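Local structure of LSM2-LSM8 complex subunit lsm8 (6PPN) at residues Ala4-Gln9 with Ala66-Val71; Gln12-Asp17 with Glu87-Val92; Asp17-Leu22 with Ser39-Ile44; Leu34-Ser39 with Tyr58-Glu63. The protein forms part of the nuclear LSM2-LSM8 ring, which binds U6 snRNA ending in a cyclic 2',3' phosphate and takes part in assembly of the spliceosome. One frame throughout, in Å; residues are numbered along the deposited sequence.

Contact 1. Residues Ala4-Gln9 with Ala66-Val71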
# COMPACT_ATOMS: atom_id res chain seq x y z
N ALA H 4 -23.27 1.40 2.83
CA ALA H 4 -24.59 0.90 3.17
C ALA H 4 -25.64 1.43 2.21
O ALA H 4 -26.65 0.75 1.97
CB ALA H 4 -24.96 1.29 4.60
N ASP H 5 -25.42 2.61 1.63
CA ASP H 5 -26.35 3.14 0.64
C ASP H 5 -26.44 2.27 -0.60
O ASP H 5 -27.44 2.34 -1.31
CB ASP H 5 -25.91 4.54 0.18
CG ASP H 5 -25.98 5.55 1.27
OD1 ASP H 5 -26.53 5.24 2.35
OD2 ASP H 5 -25.53 6.69 1.02
N PHE H 6 -25.41 1.47 -0.89
CA PHE H 6 -25.35 0.65 -2.09
C PHE H 6 -25.76 -0.81 -1.86
O PHE H 6 -25.73 -1.59 -2.82
CB PHE H 6 -23.94 0.66 -2.68
CG PHE H 6 -23.45 2.01 -3.11
CD1 PHE H 6 -24.32 3.06 -3.30
CD2 PHE H 6 -22.09 2.21 -3.34
CE1 PHE H 6 -23.85 4.29 -3.71
CE2 PHE H 6 -21.61 3.45 -3.76
CZ PHE H 6 -22.51 4.50 -3.94
N MET H 7 -26.10 -1.19 -0.63
CA MET H 7 -26.36 -2.60 -0.33
C MET H 7 -27.46 -3.20 -1.21
O MET H 7 -28.48 -2.56 -1.48
CB MET H 7 -26.75 -2.75 1.14
CG MET H 7 -25.57 -2.77 2.09
SD MET H 7 -24.58 -4.22 1.77
CE MET H 7 -25.80 -5.47 2.14
N GLU H 8 -27.25 -4.45 -1.63
CA GLU H 8 -28.20 -5.23 -2.41
C GLU H 8 -28.48 -4.63 -3.77
O GLU H 8 -29.53 -4.89 -4.37
CB GLU H 8 -29.54 -5.43 -1.66
CG GLU H 8 -29.41 -5.94 -0.25
CD GLU H 8 -28.74 -7.31 -0.15
OE1 GLU H 8 -28.78 -8.10 -1.13
OE2 GLU H 8 -28.13 -7.57 0.91
N GLN H 9 -27.59 -3.78 -4.27
CA GLN H 9 -27.77 -3.20 -5.60
C GLN H 9 -26.55 -3.50 -6.46
O GLN H 9 -25.48 -3.85 -5.94
CB GLN H 9 -28.00 -1.69 -5.51
CG GLN H 9 -29.20 -1.32 -4.66
CD GLN H 9 -29.10 0.09 -4.12
OE1 GLN H 9 -29.41 1.06 -4.82
NE2 GLN H 9 -28.62 0.21 -2.88
N ALA H 66 -10.34 0.65 -4.98
CA ALA H 66 -10.20 2.09 -5.19
C ALA H 66 -11.55 2.79 -5.16
O ALA H 66 -11.72 3.79 -4.46
CB ALA H 66 -9.50 2.37 -6.54
N MET H 67 -12.51 2.30 -5.92
CA MET H 67 -13.79 3.00 -6.02
C MET H 67 -14.88 1.98 -6.06
O MET H 67 -14.68 0.91 -6.63
CB MET H 67 -13.92 3.82 -7.31
CG MET H 67 -13.09 5.06 -7.34
SD MET H 67 -13.23 5.66 -9.02
CE MET H 67 -11.77 4.94 -9.76
N VAL H 68 -16.04 2.33 -5.52
CA VAL H 68 -17.27 1.55 -5.67
C VAL H 68 -18.36 2.49 -6.21
O VAL H 68 -18.77 3.42 -5.52
CB VAL H 68 -17.73 0.91 -4.35
CG1 VAL H 68 -18.98 0.07 -4.58
CG2 VAL H 68 -16.60 0.06 -3.73
N GLY H 69 -18.81 2.25 -7.44
CA GLY H 69 -19.82 3.08 -8.07
C GLY H 69 -21.16 2.35 -8.09
O GLY H 69 -21.20 1.14 -8.26
N LEU H 70 -22.24 3.09 -7.90
CA LEU H 70 -23.58 2.51 -7.99
C LEU H 70 -24.00 2.58 -9.46
O LEU H 70 -24.03 3.67 -10.04
CB LEU H 70 -24.54 3.29 -7.11
CG LEU H 70 -25.98 2.80 -6.99
CD1 LEU H 70 -26.00 1.50 -6.20
CD2 LEU H 70 -26.81 3.83 -6.27
N VAL H 71 -24.29 1.43 -10.07
CA VAL H 71 -24.61 1.46 -11.49
C VAL H 71 -26.07 1.87 -11.64
O VAL H 71 -26.97 1.29 -11.01
CB VAL H 71 -24.28 0.13 -12.19
CG1 VAL H 71 -23.43 -0.77 -11.32
CG2 VAL H 71 -25.49 -0.57 -12.68
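Phe6 meets Leu70 face on and Val68 edge on, and through these two residues the N-terminal 3-10 segment of an Sm fold is packed against strand 65-71 of its strongly bent antiparallel sheet. Leu70 comes over one face of the ring with its CB, which lies 3.9 Å from the centroid of the Phe6 ring in a CH-pi contact, displaced toward the CD1-CE1 side. Leu70 CG stands anti to the backbone N (chi1 -176°), and this torsion sets both methyls on the same side of the ring plane but beyond its rim, CD1 3.7 Å from Phe6 CD1. At the ring edge the partner is polar: the carbonyl oxygen Val68 O lies near the ring plane, 3.3 Å from Phe6 CE2. Val68 CG1 passes the ring near Phe6 CD2, the two side chains running past each other in opposite directions.

The aromatic group thus illustrates how one residue can offer a strand two surfaces, an apolar face and a weakly positive C-H edge. Val11 and Leu25 of the same sheet, together with an aromatic side chain of a neighbouring subunit, add to the packing round Phe6. Met67-Leu70 also pair with a strand of that subunit, and the contact therefore lies close to a joint of the ring.

Gln9 crosses Leu70 obliquely, its OE1 3.7 Å from Leu70 CD1. Its amide turns back across the type II turn Phe6-Gln9 and the residue before it: Gln9 NE2 donates to Asp5 O at 2.9 Å and to Met7 O at 3.1 Å, both oxygens close to the amide plane.

Contact 2. Residues Gln12-Asp17 with Glu87-Val92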
# COMPACT_ATOMS: atom_id res chain seq x y z
N GLN H 12 -20.25 -1.24 -9.22
CA GLN H 12 -19.11 -1.41 -10.12
C GLN H 12 -17.85 -1.02 -9.37
O GLN H 12 -17.68 0.14 -9.01
CB GLN H 12 -19.25 -0.57 -11.40
CG GLN H 12 -17.93 -0.50 -12.19
CD GLN H 12 -18.07 0.19 -13.54
OE1 GLN H 12 -18.66 -0.36 -14.47
NE2 GLN H 12 -17.51 1.39 -13.66
N VAL H 13 -16.95 -1.97 -9.17
CA VAL H 13 -15.76 -1.77 -8.36
C VAL H 13 -14.59 -1.57 -9.29
O VAL H 13 -14.40 -2.34 -10.24
CB VAL H 13 -15.49 -2.98 -7.45
CG1 VAL H 13 -14.19 -2.73 -6.68
CG2 VAL H 13 -16.66 -3.22 -6.48
N ILE H 14 -13.80 -0.53 -9.02
CA ILE H 14 -12.51 -0.32 -9.66
C ILE H 14 -11.46 -0.65 -8.62
O ILE H 14 -11.44 -0.04 -7.55
CB ILE H 14 -12.32 1.11 -10.15
CG1 ILE H 14 -13.53 1.55 -10.96
CG2 ILE H 14 -11.07 1.19 -10.99
CD1 ILE H 14 -13.51 0.98 -12.25
N THR H 15 -10.57 -1.59 -8.95
CA THR H 15 -9.55 -2.05 -8.03
C THR H 15 -8.22 -1.37 -8.31
O THR H 15 -8.05 -0.67 -9.33
CB THR H 15 -9.40 -3.56 -8.13
OG1 THR H 15 -9.07 -3.90 -9.46
CG2 THR H 15 -10.69 -4.23 -7.85
N ASN H 16 -7.27 -1.56 -7.39
CA ASN H 16 -5.99 -0.87 -7.52
C ASN H 16 -5.19 -1.34 -8.72
O ASN H 16 -4.31 -0.60 -9.18
CB ASN H 16 -5.16 -1.03 -6.24
CG ASN H 16 -5.73 -0.22 -5.07
OD1 ASN H 16 -6.79 0.40 -5.19
ND2 ASN H 16 -5.01 -0.20 -3.96
N ASP H 17 -5.45 -2.55 -9.23
CA ASP H 17 -4.78 -3.03 -10.43
C ASP H 17 -5.56 -2.67 -11.69
O ASP H 17 -5.23 -3.18 -12.77
CB ASP H 17 -4.54 -4.54 -10.37
CG ASP H 17 -5.79 -5.33 -10.00
OD1 ASP H 17 -6.88 -4.73 -9.95
OD2 ASP H 17 -5.69 -6.56 -9.78
N GLU H 87 -9.36 3.34 -22.69
CA GLU H 87 -8.02 3.02 -22.24
C GLU H 87 -8.10 2.13 -21.02
O GLU H 87 -9.07 2.17 -20.26
CB GLU H 87 -7.25 4.30 -21.93
CG GLU H 87 -7.12 5.15 -23.16
CD GLU H 87 -6.18 6.28 -22.99
OE1 GLU H 87 -6.14 7.14 -23.89
OE2 GLU H 87 -5.48 6.32 -21.96
N ALA H 88 -7.07 1.30 -20.84
CA ALA H 88 -6.97 0.55 -19.60
C ALA H 88 -6.87 1.52 -18.44
O ALA H 88 -6.10 2.49 -18.49
CB ALA H 88 -5.74 -0.34 -19.61
N ILE H 89 -7.61 1.26 -17.38
CA ILE H 89 -7.47 2.11 -16.19
C ILE H 89 -6.10 1.88 -15.56
O ILE H 89 -5.67 0.71 -15.43
CB ILE H 89 -8.61 1.82 -15.21
CG1 ILE H 89 -9.95 2.13 -15.87
CG2 ILE H 89 -8.42 2.60 -13.92
CD1 ILE H 89 -11.13 2.08 -14.93
N PRO H 90 -5.36 2.92 -15.21
CA PRO H 90 -4.01 2.70 -14.67
C PRO H 90 -4.02 2.07 -13.29
O PRO H 90 -5.02 2.09 -12.57
CB PRO H 90 -3.43 4.11 -14.62
CG PRO H 90 -4.20 4.87 -15.69
CD PRO H 90 -5.59 4.33 -15.57
N ASP H 91 -2.88 1.49 -12.92
CA ASP H 91 -2.73 0.96 -11.57
C ASP H 91 -2.66 2.09 -10.55
O ASP H 91 -2.11 3.17 -10.81
CB ASP H 91 -1.44 0.14 -11.45
CG ASP H 91 -1.53 -1.22 -12.15
OD1 ASP H 91 -2.58 -1.55 -12.75
OD2 ASP H 91 -0.54 -1.97 -12.07
N VAL H 92 -3.15 1.83 -9.35
CA VAL H 92 -2.86 2.73 -8.26
C VAL H 92 -1.37 2.65 -7.94
O VAL H 92 -0.81 1.56 -7.83
CB VAL H 92 -3.68 2.38 -7.02
CG1 VAL H 92 -3.15 3.14 -5.82
CG2 VAL H 92 -5.13 2.72 -7.24
O HOH W 1 -6.87 1.83 -10.64
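Asn16 and Val92 have the most surface buried here, and they meet through both backbone and side chain. Val92 N donates to Asn16 O at 2.7 Å, an almost straight bond (163° at the hydrogen) lying in the carbonyl plane. Beside it, Val92 CG2 rests 3.5 Å from Asn16 OD1, while Val92 CB faces Asn16 CB. Asn16 CG is turned beside its own backbone N (chi1 -71°), which brings the amide alongside the valine. With an alanine here the amide is gone, and Val92 CG2 would probably face a gap, leaving the tail held at this point mainly by the backbone bond.

In the Sm fold, residues 12-17 are the end of one strand and the turn leading into the next; here the C-terminal tail, which has no regular structure, runs past that turn. Ile89 and Ile14 make the purely apolar contact. Ile89 CD1 touches Ile14 CD1 at 3.7 Å, the two side chains crossing at about a right angle, and Ile14 also packs on Val20 and Met67.

Between these two points a water bridges the backbones, donating to Thr15 O and, at 2.7 Å, to Pro90 O. Asp91 has a different setting: its CA approaches Asn16 O at 3.3 Å in a CA-H...O contact, whereas Asp91 OD1 stands 3.1 Å from Asp17 O, two acceptors with no hydrogen bond between them.

Contact 3. Residues Asp17-Leu22 with Ser39-Ile44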
# COMPACT_ATOMS: atom_id res chain seq x y z
N ASP H 17 -5.45 -2.55 -9.23
CA ASP H 17 -4.78 -3.03 -10.43
C ASP H 17 -5.56 -2.67 -11.69
O ASP H 17 -5.23 -3.18 -12.77
CB ASP H 17 -4.54 -4.54 -10.37
CG ASP H 17 -5.79 -5.33 -10.00
OD1 ASP H 17 -6.88 -4.73 -9.95
OD2 ASP H 17 -5.69 -6.56 -9.78
N GLY H 18 -6.54 -1.78 -11.59
CA GLY H 18 -7.21 -1.27 -12.78
C GLY H 18 -8.36 -2.11 -13.28
O GLY H 18 -8.93 -1.80 -14.33
N ARG H 19 -8.76 -3.14 -12.55
CA ARG H 19 -9.80 -4.00 -13.09
C ARG H 19 -11.16 -3.44 -12.74
O ARG H 19 -11.32 -2.66 -11.81
CB ARG H 19 -9.67 -5.43 -12.54
CG ARG H 19 -8.63 -6.27 -13.22
CD ARG H 19 -7.62 -6.88 -12.29
NE ARG H 19 -7.99 -8.17 -11.71
CZ ARG H 19 -7.17 -9.22 -11.67
NH1 ARG H 19 -7.57 -10.36 -11.11
NH2 ARG H 19 -5.96 -9.15 -12.20
N VAL H 20 -12.16 -3.82 -13.54
CA VAL H 20 -13.53 -3.32 -13.40
C VAL H 20 -14.39 -4.54 -13.15
O VAL H 20 -14.47 -5.43 -14.00
CB VAL H 20 -13.98 -2.58 -14.67
CG1 VAL H 20 -15.44 -2.13 -14.54
CG2 VAL H 20 -13.08 -1.38 -14.93
N VAL H 21 -15.02 -4.63 -11.97
CA VAL H 21 -15.89 -5.78 -11.74
C VAL H 21 -17.24 -5.32 -11.21
O VAL H 21 -17.31 -4.49 -10.30
CB VAL H 21 -15.26 -6.85 -10.79
CG1 VAL H 21 -13.78 -7.06 -11.11
CG2 VAL H 21 -15.45 -6.52 -9.38
N LEU H 22 -18.30 -5.85 -11.79
CA LEU H 22 -19.66 -5.46 -11.46
C LEU H 22 -20.32 -6.58 -10.71
O LEU H 22 -20.08 -7.76 -11.01
CB LEU H 22 -20.47 -5.16 -12.73
CG LEU H 22 -20.12 -3.85 -13.43
CD1 LEU H 22 -18.92 -4.05 -14.37
CD2 LEU H 22 -21.35 -3.33 -14.18
N SER H 39 -21.26 -11.63 -9.97
CA SER H 39 -20.33 -10.62 -10.46
C SER H 39 -19.68 -11.06 -11.77
O SER H 39 -19.66 -12.23 -12.15
CB SER H 39 -19.25 -10.34 -9.44
OG SER H 39 -18.49 -11.52 -9.31
N PHE H 40 -19.13 -10.07 -12.47
CA PHE H 40 -18.37 -10.36 -13.68
C PHE H 40 -17.37 -9.24 -13.86
O PHE H 40 -17.52 -8.15 -13.31
CB PHE H 40 -19.29 -10.55 -14.90
CG PHE H 40 -20.16 -9.36 -15.18
CD1 PHE H 40 -21.43 -9.27 -14.62
CD2 PHE H 40 -19.72 -8.33 -16.00
CE1 PHE H 40 -22.24 -8.18 -14.88
CE2 PHE H 40 -20.53 -7.23 -16.26
CZ PHE H 40 -21.79 -7.16 -15.70
N GLU H 41 -16.29 -9.52 -14.59
CA GLU H 41 -15.30 -8.49 -14.88
C GLU H 41 -15.57 -7.97 -16.28
O GLU H 41 -15.96 -8.74 -17.15
CB GLU H 41 -13.88 -9.03 -14.81
CG GLU H 41 -12.87 -8.02 -15.31
CD GLU H 41 -11.42 -8.38 -15.03
OE1 GLU H 41 -10.56 -7.50 -15.20
OE2 GLU H 41 -11.16 -9.53 -14.62
N ARG H 42 -15.35 -6.68 -16.48
CA ARG H 42 -15.42 -6.07 -17.81
C ARG H 42 -14.02 -5.64 -18.21
O ARG H 42 -13.34 -4.95 -17.43
CB ARG H 42 -16.35 -4.85 -17.84
CG ARG H 42 -17.75 -5.11 -18.28
CD ARG H 42 -18.61 -3.86 -18.07
NE ARG H 42 -20.00 -4.15 -18.42
CZ ARG H 42 -21.04 -3.41 -18.06
NH1 ARG H 42 -20.86 -2.32 -17.33
NH2 ARG H 42 -22.27 -3.76 -18.43
N ILE H 43 -13.59 -6.05 -19.38
CA ILE H 43 -12.32 -5.62 -19.93
C ILE H 43 -12.64 -4.78 -21.16
O ILE H 43 -12.95 -5.30 -22.23
CB ILE H 43 -11.39 -6.78 -20.26
CG1 ILE H 43 -11.17 -7.64 -19.01
CG2 ILE H 43 -10.08 -6.26 -20.80
CD1 ILE H 43 -10.32 -8.86 -19.24
N ILE H 44 -12.66 -3.47 -20.96
CA ILE H 44 -12.72 -2.47 -22.01
C ILE H 44 -11.29 -2.15 -22.43
O ILE H 44 -10.41 -1.99 -21.58
CB ILE H 44 -13.46 -1.21 -21.52
CG1 ILE H 44 -14.94 -1.49 -21.38
CG2 ILE H 44 -13.14 0.02 -22.40
CD1 ILE H 44 -15.64 -0.42 -20.59
O HOH W 2 -10.40 -9.72 -11.41
O HOH W 3 -11.50 -5.08 -15.77
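Leu22 and Phe40 face each other as a hydrogen-bonded pair of antiparallel strands. Leu22 N donates to Phe40 O and Phe40 N to Leu22 O, both at 2.9 Å and nearly along the C=O axis. Arg42 N adds a bond to Val20 O. Val21 and Glu41 form the non-hydrogen-bonded pair between, whose CA atoms make CA-H...O contacts to Phe40 O and Val20 O respectively.

Apolar contacts centre on Leu22. Its CB lies over one face of the Phe40 ring, 4.2 Å from the centroid and 23° off the normal, a CH-pi contact. Phe40 CG sits between its own backbone N and carbonyl carbon (chi1 58°), which swings the ring back over Leu22. The far end of Leu22 meets a flat cation: Leu22 CD2 is 3.3 Å from Arg42 NH1, over a face of the guanidinium. A serine in place of Phe40 lacks the ring, and a gap would probably open over Leu22 CB and beside Arg42 NE.

The charged group is looser. Glu41 OE1 touches the aliphatic Arg19 CG at 3.0 Å but is 4.4 Å from Arg19 NE, beyond a salt bridge; a water accepts from Arg19 NE and donates weakly to Glu41 OE2. The strongest polar partner of Arg19 is an acidic side chain of a neighbouring subunit; Asp17 OD2 is a weak charge neighbour.

In the Sm fold, strand 39-43 lies between strands 20-28 and 51-56. Strand 10-15 flanks strand 20-28 on its other side, with Gln12 against Leu22, while Trp81, beyond helix 73-78, makes a cation-pi contact with Arg42.

Contact 4. Residues Leu34-Ser39 with Tyr58-Glu63. With nucleotides of chain A.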
# COMPACT_ATOMS: atom_id res chain seq x y z
N LEU H 34 -15.27 -6.34 0.50
CA LEU H 34 -16.59 -6.35 -0.13
C LEU H 34 -16.95 -7.78 -0.51
O LEU H 34 -16.07 -8.58 -0.82
CB LEU H 34 -16.64 -5.50 -1.40
CG LEU H 34 -16.08 -4.09 -1.34
CD1 LEU H 34 -16.06 -3.52 -2.75
CD2 LEU H 34 -16.92 -3.20 -0.44
N ILE H 35 -18.26 -8.08 -0.50
CA ILE H 35 -18.80 -9.28 -1.13
C ILE H 35 -19.63 -8.83 -2.33
O ILE H 35 -20.62 -8.12 -2.16
CB ILE H 35 -19.69 -10.10 -0.18
CG1 ILE H 35 -18.95 -10.50 1.10
CG2 ILE H 35 -20.21 -11.34 -0.90
CD1 ILE H 35 -19.92 -11.00 2.19
N LEU H 36 -19.30 -9.34 -3.51
CA LEU H 36 -20.13 -9.17 -4.69
C LEU H 36 -20.64 -10.54 -5.12
O LEU H 36 -19.89 -11.52 -5.10
CB LEU H 36 -19.35 -8.56 -5.84
CG LEU H 36 -18.61 -7.28 -5.53
CD1 LEU H 36 -18.02 -6.73 -6.81
CD2 LEU H 36 -19.55 -6.33 -4.93
N SER H 37 -21.92 -10.63 -5.48
CA SER H 37 -22.45 -11.87 -6.03
C SER H 37 -22.96 -11.62 -7.44
O SER H 37 -23.19 -10.47 -7.84
CB SER H 37 -23.55 -12.44 -5.16
OG SER H 37 -24.66 -11.57 -5.14
N ASP H 38 -23.12 -12.70 -8.20
CA ASP H 38 -23.43 -12.60 -9.63
C ASP H 38 -22.52 -11.60 -10.33
O ASP H 38 -22.95 -10.81 -11.18
CB ASP H 38 -24.90 -12.25 -9.85
CG ASP H 38 -25.80 -13.40 -9.53
OD1 ASP H 38 -25.71 -14.43 -10.23
OD2 ASP H 38 -26.56 -13.30 -8.54
N SER H 39 -21.26 -11.63 -9.97
CA SER H 39 -20.33 -10.62 -10.46
C SER H 39 -19.68 -11.06 -11.77
O SER H 39 -19.66 -12.23 -12.15
CB SER H 39 -19.25 -10.34 -9.44
OG SER H 39 -18.49 -11.52 -9.31
N TYR H 58 -17.47 -13.06 -5.23
CA TYR H 58 -16.17 -12.39 -5.27
C TYR H 58 -15.99 -11.67 -3.96
O TYR H 58 -16.79 -10.79 -3.64
CB TYR H 58 -16.12 -11.38 -6.41
CG TYR H 58 -14.83 -11.32 -7.16
CD1 TYR H 58 -14.32 -12.45 -7.77
CD2 TYR H 58 -14.15 -10.12 -7.31
CE1 TYR H 58 -13.16 -12.41 -8.49
CE2 TYR H 58 -12.98 -10.07 -8.04
CZ TYR H 58 -12.49 -11.21 -8.62
OH TYR H 58 -11.32 -11.18 -9.34
N LEU H 59 -15.02 -12.08 -3.16
CA LEU H 59 -14.66 -11.34 -1.96
C LEU H 59 -13.42 -10.49 -2.26
O LEU H 59 -12.36 -11.03 -2.60
CB LEU H 59 -14.40 -12.30 -0.80
CG LEU H 59 -14.59 -11.76 0.62
CD1 LEU H 59 -14.59 -12.93 1.55
CD2 LEU H 59 -13.52 -10.76 1.03
N LEU H 60 -13.54 -9.18 -2.16
CA LEU H 60 -12.45 -8.29 -2.53
C LEU H 60 -11.86 -7.72 -1.24
O LEU H 60 -12.61 -7.22 -0.39
CB LEU H 60 -12.91 -7.12 -3.40
CG LEU H 60 -13.29 -7.43 -4.85
CD1 LEU H 60 -14.80 -7.52 -5.01
CD2 LEU H 60 -12.69 -6.40 -5.80
N ARG H 61 -10.55 -7.82 -1.09
CA ARG H 61 -9.91 -7.27 0.10
C ARG H 61 -9.86 -5.75 -0.05
O ARG H 61 -9.45 -5.26 -1.11
CB ARG H 61 -8.52 -7.86 0.27
CG ARG H 61 -7.76 -7.36 1.51
CD ARG H 61 -6.48 -8.18 1.72
NE ARG H 61 -5.61 -7.55 2.71
CZ ARG H 61 -5.68 -7.76 4.02
NH1 ARG H 61 -6.58 -8.61 4.52
NH2 ARG H 61 -4.85 -7.14 4.84
N GLY H 62 -10.24 -5.02 1.00
CA GLY H 62 -10.46 -3.58 0.88
C GLY H 62 -9.23 -2.79 0.46
O GLY H 62 -9.33 -1.79 -0.27
N GLU H 63 -8.08 -3.22 0.91
CA GLU H 63 -6.81 -2.67 0.48
C GLU H 63 -6.71 -2.55 -1.03
O GLU H 63 -5.94 -1.74 -1.52
CB GLU H 63 -5.74 -3.63 1.02
CG GLU H 63 -4.35 -3.44 0.65
CD GLU H 63 -3.50 -4.43 1.40
OE1 GLU H 63 -4.04 -5.50 1.75
OE2 GLU H 63 -2.31 -4.13 1.67
P U A 2 -3.39 -3.79 8.78
OP1 U A 2 -2.51 -2.67 9.23
OP2 U A 2 -4.54 -4.20 9.63
O5' U A 2 -4.06 -3.52 7.37
C5' U A 2 -3.25 -3.41 6.22
C4' U A 2 -4.10 -3.01 5.05
O4' U A 2 -5.00 -4.10 4.74
C3' U A 2 -4.98 -1.79 5.30
O3' U A 2 -5.24 -1.19 4.04
C2' U A 2 -6.27 -2.43 5.75
O2' U A 2 -7.40 -1.60 5.63
C1' U A 2 -6.33 -3.63 4.81
N1 U A 2 -7.19 -4.73 5.26
C2 U A 2 -8.17 -5.16 4.38
O2 U A 2 -8.32 -4.70 3.24
N3 U A 2 -8.95 -6.18 4.88
C4 U A 2 -8.86 -6.78 6.13
O4 U A 2 -9.63 -7.69 6.46
C5 U A 2 -7.82 -6.25 6.96
C6 U A 2 -7.05 -5.26 6.51
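Leu36 and Tyr58 form one hydrogen-bonded pair of a short antiparallel joint, and Leu34 with Leu60 forms the other. Four backbone bonds, each 2.9 Å between N and O, join them; that from Leu36 N to Tyr58 O is almost straight, at 177°. On the face bearing Leu34, Leu36 and Leu60, Leu36 CD1 meets Leu60 CD1 at 3.8 Å, and Val13 backs all three leucines. Tyr58 CB approaches Ser39 OG, a hydroxyl bonded to Gly56 O. Tyr58-Leu60 also pair with a strand of a neighbouring subunit, the joint by which Sm proteins close into rings.

Past its last pair the chain leaves the sheet and reaches the RNA. Glu63 N donates to O2 of U2 of chain A at 2.8 Å. Above the base, the guanidinium of Arg61 lies with one face toward the uracil, Arg61 CZ being 3.6 Å from N1 of U2. With CG anti to the backbone N (chi1 -179°) and the chain extended to NE, the guanidinium is carried over the base. Behind this first shell, Glu63 OE1 accepts from Arg61 NE at 2.8 Å near the guanidinium plane, a salt bridge that fixes how the flat group is turned; Asn33 OD1 accepts from Gly62 N.

Face contact suits a cation over a pi system; the bonded O2 is shared by cytosine, so that bond alone does not select uracil; Glu63 would probably temper the positive charge of Arg61.

Contacts 1 and 4 are buried, contacts 2 and 3 only partly so. All four reach the same bent sheet: strand 10-15 of contact 2 lies between strand 65-71 of contact 1 and strand 20-28 of contact 3, and contact 4 joins it because strand 34-36 pairs with strand 20-28. Contacts 2 and 3 share Asp17, contacts 3 and 4 Ser39. Chemistry follows place. Contact 1 has no hydrogen bond across it and relies on an aromatic ring; contacts 3 and 4 are strand pairs whose charged side chains turn to water and a neighbouring subunit in contact 3 and to RNA in contact 4; contact 2, an irregular tail crossing a turn, combines one backbone bond with a bridging water.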